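PDB 5DMM: homocysteine S-methyltransferase from Escherichia coli, which catalyses methyl transfer from S-methylmethionine, or less efficiently S-adenosylmethionine, to homocysteine, yielding methionine with the help of zinc. Local coordinates for residues Gln147-His150 / Arg151-Glu155; Thr169-Asn172 / Phe173-Glu177; Asp205-Leu209 / Arg210-Ala214. All coordinates share one frame; numbering follows the deposited sequence. Where two conformers were deposited one is given.

Interaction 1: residues Gln147-His150 / Arg151-Glu155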
loop_
_atom_site.group_PDB
_atom_site.type_symbol
_atom_site.label_atom_id
_atom_site.label_comp_id
_atom_site.label_asym_id
_atom_site.label_seq_id
_atom_site.Cartn_x
_atom_site.Cartn_y
_atom_site.Cartn_z
ATOM N N GLN A 147 -14.526 8.672 -7.647
ATOM C CA GLN A 147 -14.036 7.924 -8.795
ATOM C C GLN A 147 -13.220 8.819 -9.734
ATOM O O GLN A 147 -12.190 8.383 -10.258
ATOM C CB GLN A 147 -15.203 7.240 -9.513
ATOM C CG GLN A 147 -15.777 6.068 -8.713
ATOM C CD GLN A 147 -16.921 5.361 -9.397
ATOM O OE1 GLN A 147 -17.578 5.925 -10.275
ATOM N NE2 GLN A 147 -17.184 4.116 -8.987
ATOM N N ALA A 148 -13.643 10.067 -9.928
ATOM C CA ALA A 148 -12.856 11.004 -10.740
ATOM C C ALA A 148 -11.492 11.303 -10.115
ATOM O O ALA A 148 -10.498 11.496 -10.828
ATOM C CB ALA A 148 -13.627 12.303 -10.954
ATOM N N PHE A 149 -11.449 11.354 -8.784
ATOM C CA PHE A 149 -10.198 11.583 -8.060
ATOM C C PHE A 149 -9.235 10.419 -8.248
ATOM O O PHE A 149 -8.046 10.619 -8.488
ATOM C CB PHE A 149 -10.462 11.799 -6.562
ATOM C CG PHE A 149 -9.221 11.749 -5.703
ATOM C CD1 PHE A 149 -8.374 12.841 -5.612
ATOM C CD2 PHE A 149 -8.918 10.618 -4.971
ATOM C CE1 PHE A 149 -7.238 12.804 -4.817
ATOM C CE2 PHE A 149 -7.780 10.571 -4.161
ATOM C CZ PHE A 149 -6.940 11.663 -4.089
ATOM N N HIS A 150 -9.760 9.201 -8.147
ATOM C CA HIS A 150 -8.918 8.014 -8.161
ATOM C C HIS A 150 -8.583 7.468 -9.549
ATOM O O HIS A 150 -7.535 6.857 -9.730
ATOM C CB HIS A 150 -9.596 6.898 -7.367
ATOM C CG HIS A 150 -9.446 7.027 -5.890
ATOM N ND1 HIS A 150 -8.228 6.902 -5.252
ATOM C CD2 HIS A 150 -10.356 7.283 -4.920
ATOM C CE1 HIS A 150 -8.402 7.051 -3.950
ATOM N NE2 HIS A 150 -9.682 7.289 -3.724
ATOM N N ARG A 151 -9.485 7.666 -10.508
ATOM C CA ARG A 151 -9.357 7.035 -11.830
ATOM C C ARG A 151 -8.004 7.216 -12.547
ATOM O O ARG A 151 -7.418 6.221 -12.976
ATOM C CB ARG A 151 -10.487 7.519 -12.756
ATOM C CG ARG A 151 -10.415 6.930 -14.158
ATOM C CD ARG A 151 -11.651 7.297 -14.998
ATOM N NE ARG A 151 -12.882 6.722 -14.456
ATOM C CZ ARG A 151 -13.859 7.434 -13.900
ATOM N NH1 ARG A 151 -13.758 8.755 -13.822
ATOM N NH2 ARG A 151 -14.940 6.826 -13.428
ATOM N N PRO A 152 -7.502 8.460 -12.693
ATOM C CA PRO A 152 -6.230 8.607 -13.432
ATOM C C PRO A 152 -5.051 7.832 -12.834
ATOM O O PRO A 152 -4.216 7.309 -13.585
ATOM C CB PRO A 152 -5.928 10.106 -13.347
ATOM C CG PRO A 152 -7.164 10.761 -12.903
ATOM C CD PRO A 152 -7.975 9.753 -12.160
ATOM N N ARG A 153 -4.981 7.759 -11.508
ATOM C CA ARG A 153 -3.882 7.034 -10.862
ATOM C C ARG A 153 -4.052 5.523 -11.036
ATOM O O ARG A 153 -3.076 4.809 -11.285
ATOM C CB ARG A 153 -3.772 7.394 -9.377
ATOM C CG ARG A 153 -2.797 6.497 -8.604
ATOM C CD ARG A 153 -2.549 7.028 -7.199
ATOM N NE ARG A 153 -3.800 7.229 -6.482
ATOM C CZ ARG A 153 -3.888 7.716 -5.251
ATOM N NH1 ARG A 153 -2.784 8.049 -4.582
ATOM N NH2 ARG A 153 -5.081 7.864 -4.685
ATOM N N VAL A 154 -5.277 5.026 -10.903
ATOM C CA VAL A 154 -5.518 3.608 -11.154
ATOM C C VAL A 154 -5.086 3.250 -12.573
ATOM O O VAL A 154 -4.383 2.271 -12.784
ATOM C CB VAL A 154 -7.004 3.221 -10.939
ATOM C CG1 VAL A 154 -7.296 1.853 -11.521
ATOM C CG2 VAL A 154 -7.345 3.252 -9.444
ATOM N N GLU A 155 -5.483 4.067 -13.548
ATOM C CA GLU A 155 -5.130 3.784 -14.929
ATOM C C GLU A 155 -3.618 3.828 -15.161
ATOM O O GLU A 155 -3.057 2.939 -15.801
ATOM C CB GLU A 155 -5.871 4.751 -15.859
ATOM C CG GLU A 155 -7.337 4.348 -15.977
ATOM C CD GLU A 155 -8.162 5.213 -16.934
ATOM O OE1 GLU A 155 -7.608 6.132 -17.574
ATOM O OE2 GLU A 155 -9.383 4.963 -17.037
HETATM O O HOH W 1 -18.086 7.321 -12.316
HETATM O O HOH W 2 -6.274 6.116 -7.316
#
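His150 and Arg153 meet one turn apart on helix 143-159 of this TIM-barrel enzyme, where a proline interrupts the regular backbone bonding. Arg151 N still donates to Gln147 O at 2.8 Å, but the nitrogens of Pro152 and Arg153 lack the bond to the turn before, and the helix kinks. Pro152 has no N-H, and its CD lies 3.3 Å from Ala148 O. Arg153 N makes a weak bond to His150 O, and Val154 N restores the helical pattern with a nearly straight bond (171°) to the same oxygen.

Among the polar side chains, imidazole and guanidinium lie alongside each other with planes 20° apart; Arg153 bends at chi3 (54°), and its NH2 comes 3.3 Å from His150 ND1. Their hydrogen-bond partners at the far ends lie outside: Glu175 OE2 for His150 NE2, Ser70 O for Arg153 NH1. Phe149 CD2 sits 3.5 Å above the centre of the His150 ring, and Phe149 CE2 approaches Arg153 NH2 at 3.9 Å, ring and guanidinium nearly perpendicular.

On the more exposed flank the Arg151 guanidinium, in one of two conformers, turns one face to Gln147 O. A water ties the buried pair together: it donates to His150 O, lies in the imidazole plane beside ND1, and accepts from Arg153 NE at 2.8 Å.

Interaction 2: residues Thr169-Asn172 / Phe173-Glu177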
loop_
_atom_site.group_PDB
_atom_site.type_symbol
_atom_site.label_atom_id
_atom_site.label_comp_id
_atom_site.label_asym_id
_atom_site.label_seq_id
_atom_site.Cartn_x
_atom_site.Cartn_y
_atom_site.Cartn_z
ATOM N N THR A 169 -4.414 2.740 3.745
ATOM C CA THR A 169 -4.636 3.829 4.692
ATOM C C THR A 169 -6.046 4.425 4.518
ATOM O O THR A 169 -6.261 5.625 4.709
ATOM C CB THR A 169 -3.561 4.950 4.530
ATOM O OG1 THR A 169 -2.309 4.367 4.147
ATOM C CG2 THR A 169 -3.367 5.732 5.825
ATOM N N LEU A 170 -7.003 3.570 4.174
ATOM C CA LEU A 170 -8.366 3.999 3.842
ATOM C C LEU A 170 -9.239 4.144 5.095
ATOM O O LEU A 170 -9.406 3.187 5.834
ATOM C CB LEU A 170 -9.009 2.993 2.885
ATOM C CG LEU A 170 -8.232 2.605 1.619
ATOM C CD1 LEU A 170 -8.989 1.530 0.867
ATOM C CD2 LEU A 170 -7.991 3.814 0.727
ATOM N N PRO A 171 -9.809 5.338 5.323
ATOM C CA PRO A 171 -10.574 5.625 6.541
ATOM C C PRO A 171 -12.080 5.737 6.338
ATOM O O PRO A 171 -12.811 5.816 7.323
ATOM C CB PRO A 171 -10.027 6.981 6.953
ATOM C CG PRO A 171 -9.831 7.673 5.601
ATOM C CD PRO A 171 -9.462 6.580 4.605
ATOM N N ASN A 172 -12.515 5.771 5.081
ATOM C CA ASN A 172 -13.864 6.182 4.711
ATOM C C ASN A 172 -14.585 5.113 3.889
ATOM O O ASN A 172 -14.107 4.694 2.833
ATOM C CB ASN A 172 -13.788 7.507 3.935
ATOM C CG ASN A 172 -15.149 8.039 3.539
ATOM O OD1 ASN A 172 -15.791 7.512 2.630
ATOM N ND2 ASN A 172 -15.586 9.108 4.207
ATOM N N PHE A 173 -15.738 4.675 4.391
ATOM C CA PHE A 173 -16.514 3.589 3.793
ATOM C C PHE A 173 -17.071 3.940 2.425
ATOM O O PHE A 173 -17.020 3.115 1.505
ATOM C CB PHE A 173 -17.657 3.194 4.736
ATOM C CG PHE A 173 -18.382 1.942 4.340
ATOM C CD1 PHE A 173 -17.693 0.798 3.982
ATOM C CD2 PHE A 173 -19.768 1.897 4.369
ATOM C CE1 PHE A 173 -18.374 -0.370 3.631
ATOM C CE2 PHE A 173 -20.456 0.734 4.022
ATOM C CZ PHE A 173 -19.755 -0.399 3.648
ATOM N N SER A 174 -17.604 5.150 2.275
ATOM C CA SER A 174 -18.197 5.522 0.993
ATOM C C SER A 174 -17.112 5.559 -0.084
ATOM O O SER A 174 -17.352 5.170 -1.224
ATOM C CB SER A 174 -18.935 6.868 1.087
ATOM O OG SER A 174 -18.039 7.956 1.240
ATOM N N GLU A 175 -15.904 5.980 0.285
ATOM C CA GLU A 175 -14.790 5.978 -0.667
ATOM C C GLU A 175 -14.348 4.539 -0.986
ATOM O O GLU A 175 -14.021 4.214 -2.126
ATOM C CB GLU A 175 -13.619 6.802 -0.125
ATOM C CG GLU A 175 -12.348 6.710 -0.967
ATOM C CD GLU A 175 -11.206 7.531 -0.398
ATOM O OE1 GLU A 175 -11.160 7.746 0.836
ATOM O OE2 GLU A 175 -10.351 7.969 -1.196
ATOM N N ILE A 176 -14.366 3.667 0.016
ATOM C CA ILE A 176 -14.039 2.264 -0.210
ATOM C C ILE A 176 -15.003 1.645 -1.229
ATOM O O ILE A 176 -14.575 0.927 -2.139
ATOM C CB ILE A 176 -14.048 1.473 1.120
ATOM C CG1 ILE A 176 -12.802 1.854 1.947
ATOM C CG2 ILE A 176 -14.085 -0.022 0.844
ATOM C CD1 ILE A 176 -12.869 1.432 3.409
ATOM N N GLU A 177 -16.298 1.938 -1.097
ATOM C CA GLU A 177 -17.298 1.471 -2.062
ATOM C C GLU A 177 -17.017 1.984 -3.472
ATOM O O GLU A 177 -17.032 1.224 -4.439
ATOM C CB GLU A 177 -18.702 1.920 -1.648
ATOM C CG GLU A 177 -19.106 1.549 -0.242
ATOM C CD GLU A 177 -20.388 2.237 0.193
ATOM O OE1 GLU A 177 -21.147 2.717 -0.683
ATOM O OE2 GLU A 177 -20.635 2.302 1.416
HETATM O O HOH W 3 -11.432 5.382 2.388
#
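Asn172 meets Ser174, Glu175 and Ile176 as the N-cap of helix 173-183, at the point where strand 164-170 of the barrel gives way to the helix of its beta-alpha-beta unit. The close-packed part centres on the asparagine. Its CG is anti to the backbone N (chi1 -178°), which carries the amide forward over the first turn. There OD1 accepts two bonds, both in its carbonyl plane: one from Glu175 N at 2.8 Å, the other from Ser174 OG at 2.7 Å on a lone pair. The backbone oxygen of Asn172 accepts from Ile176 N at 3.0 Å and opens the regular helical bonding, while CG1 of Ile176 presses to 3.2 Å from that same oxygen. The other end of the amide is held as well, ND2 bonding Gly137 O. Toward strand 191-197 the packing is apolar: CD1 of Leu170 approaches Ile176 CG1 at 4.0 Å, the two side chains crossing at a slant, with Phe193 and Phe195 of that strand extending the contact.

The looser part is wet or partly exposed. A water accepts from Asn172 N and donates to Glu175 OE1 at 2.8 Å, bridging groups that do not meet directly. Through Ser174 the tight cap itself borders the partly exposed side, where Phe173 is partly covered by helix 209-217.

With CG anti to its own N and the chain extended, Glu175 reaches back to that water, and Tyr139 OH binds OE1 while Tyr125 N binds OE2. The donors at both oxygens, and possibly the nearby helix N-terminus, would favour the anion. Thr169, three residues before the cap, lines the homocysteine pocket. OD1, ND2 and the backbone O of Asn172 all have partners, which is consistent with a well-defined strand-to-helix junction.

Interaction 3: residues Asp205-Leu209 / Arg210-Ala214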
loop_
_atom_site.group_PDB
_atom_site.type_symbol
_atom_site.label_atom_id
_atom_site.label_comp_id
_atom_site.label_asym_id
_atom_site.label_seq_id
_atom_site.Cartn_x
_atom_site.Cartn_y
_atom_site.Cartn_z
ATOM N N ASP A 205 -13.905 6.209 10.162
ATOM C CA ASP A 205 -15.143 6.994 10.044
ATOM C C ASP A 205 -16.320 6.428 10.848
ATOM O O ASP A 205 -17.423 6.969 10.788
ATOM C CB ASP A 205 -15.556 7.142 8.577
ATOM C CG ASP A 205 -16.120 5.858 7.969
ATOM O OD1 ASP A 205 -16.138 4.799 8.631
ATOM O OD2 ASP A 205 -16.540 5.904 6.795
ATOM N N GLY A 206 -16.091 5.335 11.572
ATOM C CA GLY A 206 -17.117 4.777 12.440
ATOM C C GLY A 206 -17.771 3.481 11.970
ATOM O O GLY A 206 -18.443 2.804 12.748
ATOM N N THR A 207 -17.576 3.128 10.702
ATOM C CA THR A 207 -18.212 1.944 10.123
ATOM C C THR A 207 -17.737 0.649 10.785
ATOM O O THR A 207 -16.546 0.411 10.900
ATOM C CB THR A 207 -17.933 1.852 8.598
ATOM O OG1 THR A 207 -18.263 3.095 7.971
ATOM C CG2 THR A 207 -18.754 0.731 7.962
ATOM N N PRO A 208 -18.678 -0.200 11.212
ATOM C CA PRO A 208 -18.290 -1.527 11.701
ATOM C C PRO A 208 -17.516 -2.308 10.634
ATOM O O PRO A 208 -17.917 -2.313 9.475
ATOM C CB PRO A 208 -19.642 -2.197 12.006
ATOM C CG PRO A 208 -20.575 -1.045 12.260
ATOM C CD PRO A 208 -20.137 0.012 11.286
ATOM N N LEU A 209 -16.423 -2.959 11.017
ATOM C CA LEU A 209 -15.633 -3.699 10.042
ATOM C C LEU A 209 -16.416 -4.833 9.381
ATOM O O LEU A 209 -16.127 -5.186 8.241
ATOM C CB LEU A 209 -14.358 -4.239 10.689
ATOM C CG LEU A 209 -13.267 -3.188 10.904
ATOM C CD1 LEU A 209 -12.132 -3.760 11.755
ATOM C CD2 LEU A 209 -12.748 -2.706 9.553
ATOM N N ARG A 210 -17.409 -5.401 10.076
ATOM C CA ARG A 210 -18.232 -6.436 9.463
ATOM C C ARG A 210 -18.901 -5.901 8.189
ATOM O O ARG A 210 -19.050 -6.629 7.209
ATOM C CB ARG A 210 -19.285 -6.971 10.464
ATOM C CG ARG A 210 -20.433 -6.016 10.768
ATOM C CD ARG A 210 -21.432 -6.611 11.781
ATOM N NE ARG A 210 -21.111 -6.142 13.126
ATOM C CZ ARG A 210 -21.688 -5.097 13.709
ATOM N NH1 ARG A 210 -21.318 -4.727 14.927
ATOM N NH2 ARG A 210 -22.642 -4.432 13.074
ATOM N N ASP A 211 -19.271 -4.622 8.191
ATOM C CA ASP A 211 -19.911 -4.012 7.029
ATOM C C ASP A 211 -18.919 -3.792 5.884
ATOM O O ASP A 211 -19.285 -3.905 4.707
ATOM C CB ASP A 211 -20.569 -2.679 7.405
ATOM C CG ASP A 211 -21.712 -2.852 8.390
ATOM O OD1 ASP A 211 -22.298 -3.948 8.414
ATOM O OD2 ASP A 211 -22.026 -1.898 9.130
ATOM N N VAL A 212 -17.674 -3.478 6.230
ATOM C CA VAL A 212 -16.641 -3.258 5.217
ATOM C C VAL A 212 -16.312 -4.581 4.544
ATOM O O VAL A 212 -16.256 -4.669 3.321
ATOM C CB VAL A 212 -15.369 -2.641 5.819
ATOM C CG1 VAL A 212 -14.335 -2.374 4.719
ATOM C CG2 VAL A 212 -15.707 -1.344 6.558
ATOM N N VAL A 213 -16.115 -5.617 5.356
ATOM C CA VAL A 213 -15.793 -6.944 4.853
ATOM C C VAL A 213 -16.933 -7.481 3.995
ATOM O O VAL A 213 -16.707 -8.038 2.923
ATOM C CB VAL A 213 -15.504 -7.936 6.013
ATOM C CG1 VAL A 213 -15.382 -9.356 5.488
ATOM C CG2 VAL A 213 -14.253 -7.529 6.773
ATOM N N ALA A 214 -18.164 -7.299 4.467
ATOM C CA ALA A 214 -19.333 -7.785 3.739
ATOM C C ALA A 214 -19.423 -7.116 2.369
ATOM O O ALA A 214 -19.690 -7.773 1.360
ATOM C CB ALA A 214 -20.605 -7.541 4.543
#
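An Asx turn leads into the N-terminus of helix 209-217, and the contact that follows joins Thr207, Pro208 and Leu209 to the first turn of that helix. OD1 of Asp205 takes two bonds from the same face of its carboxylate, Thr207 N at 3.0 Å on the anti side and Thr207 OG1 at 2.8 Å on the syn side, both donors standing roughly 30° out of the plane. With OG1 turned back to the aspartate, CG2 of Thr207 is anti to the backbone N (chi1 -51° for OG1) and faces the helix, 3.9 Å from both Asp211 CB and Val212 CG2.

Pro208 is at the N-cap position, but its side chain cannot accept a bond; its carbonyl takes the first backbone bonds of the helix. Asp211 N reaches Pro208 O at 3.0 Å from above the carbonyl plane, Val212 N adds a weak bond, and the regular pattern begins with Val213 N on Leu209 O, nearly straight at 174°. Asp211 OD2 lies off one face of the proline ring, 3.4 Å from Pro208 CD. The Arg210 guanidinium stands at the CB/CG rim, turning one face to Pro208 CB, which is 3.8 Å from its plane.

The helix turns its apolar side inward. Val212 packs on Phe173 of helix 173-183 and Phe195 of strand 191-197, Leu209 on Leu197 of that strand and His241, and Val213 on Leu242 of helix 235-243.

The three contacts follow one another along the chain and sample three successive helices of the barrel's outer layer. Interaction 1 lies within helix 143-159, interaction 2 at the passage from strand 164-170 into helix 173-183, and interaction 3 after strand 202-203, at the start of helix 209-217. The centres of 1 and 2 are about 14 Å apart and those of 2 and 3 about 10 Å. Interaction 2, which holds the pocket residue Thr169, touches both others: His150 NE2 probably bonds Glu175 OE2 at 2.7 Å, while Phe173 N to Asp205 OD2 (2.8 Å) and Asp205 N to Pro171 O (3.1 Å) are probable bonds. Interactions 1 and 3 stay about 13 Å apart at their nearest atoms, with centres about 23 Å apart.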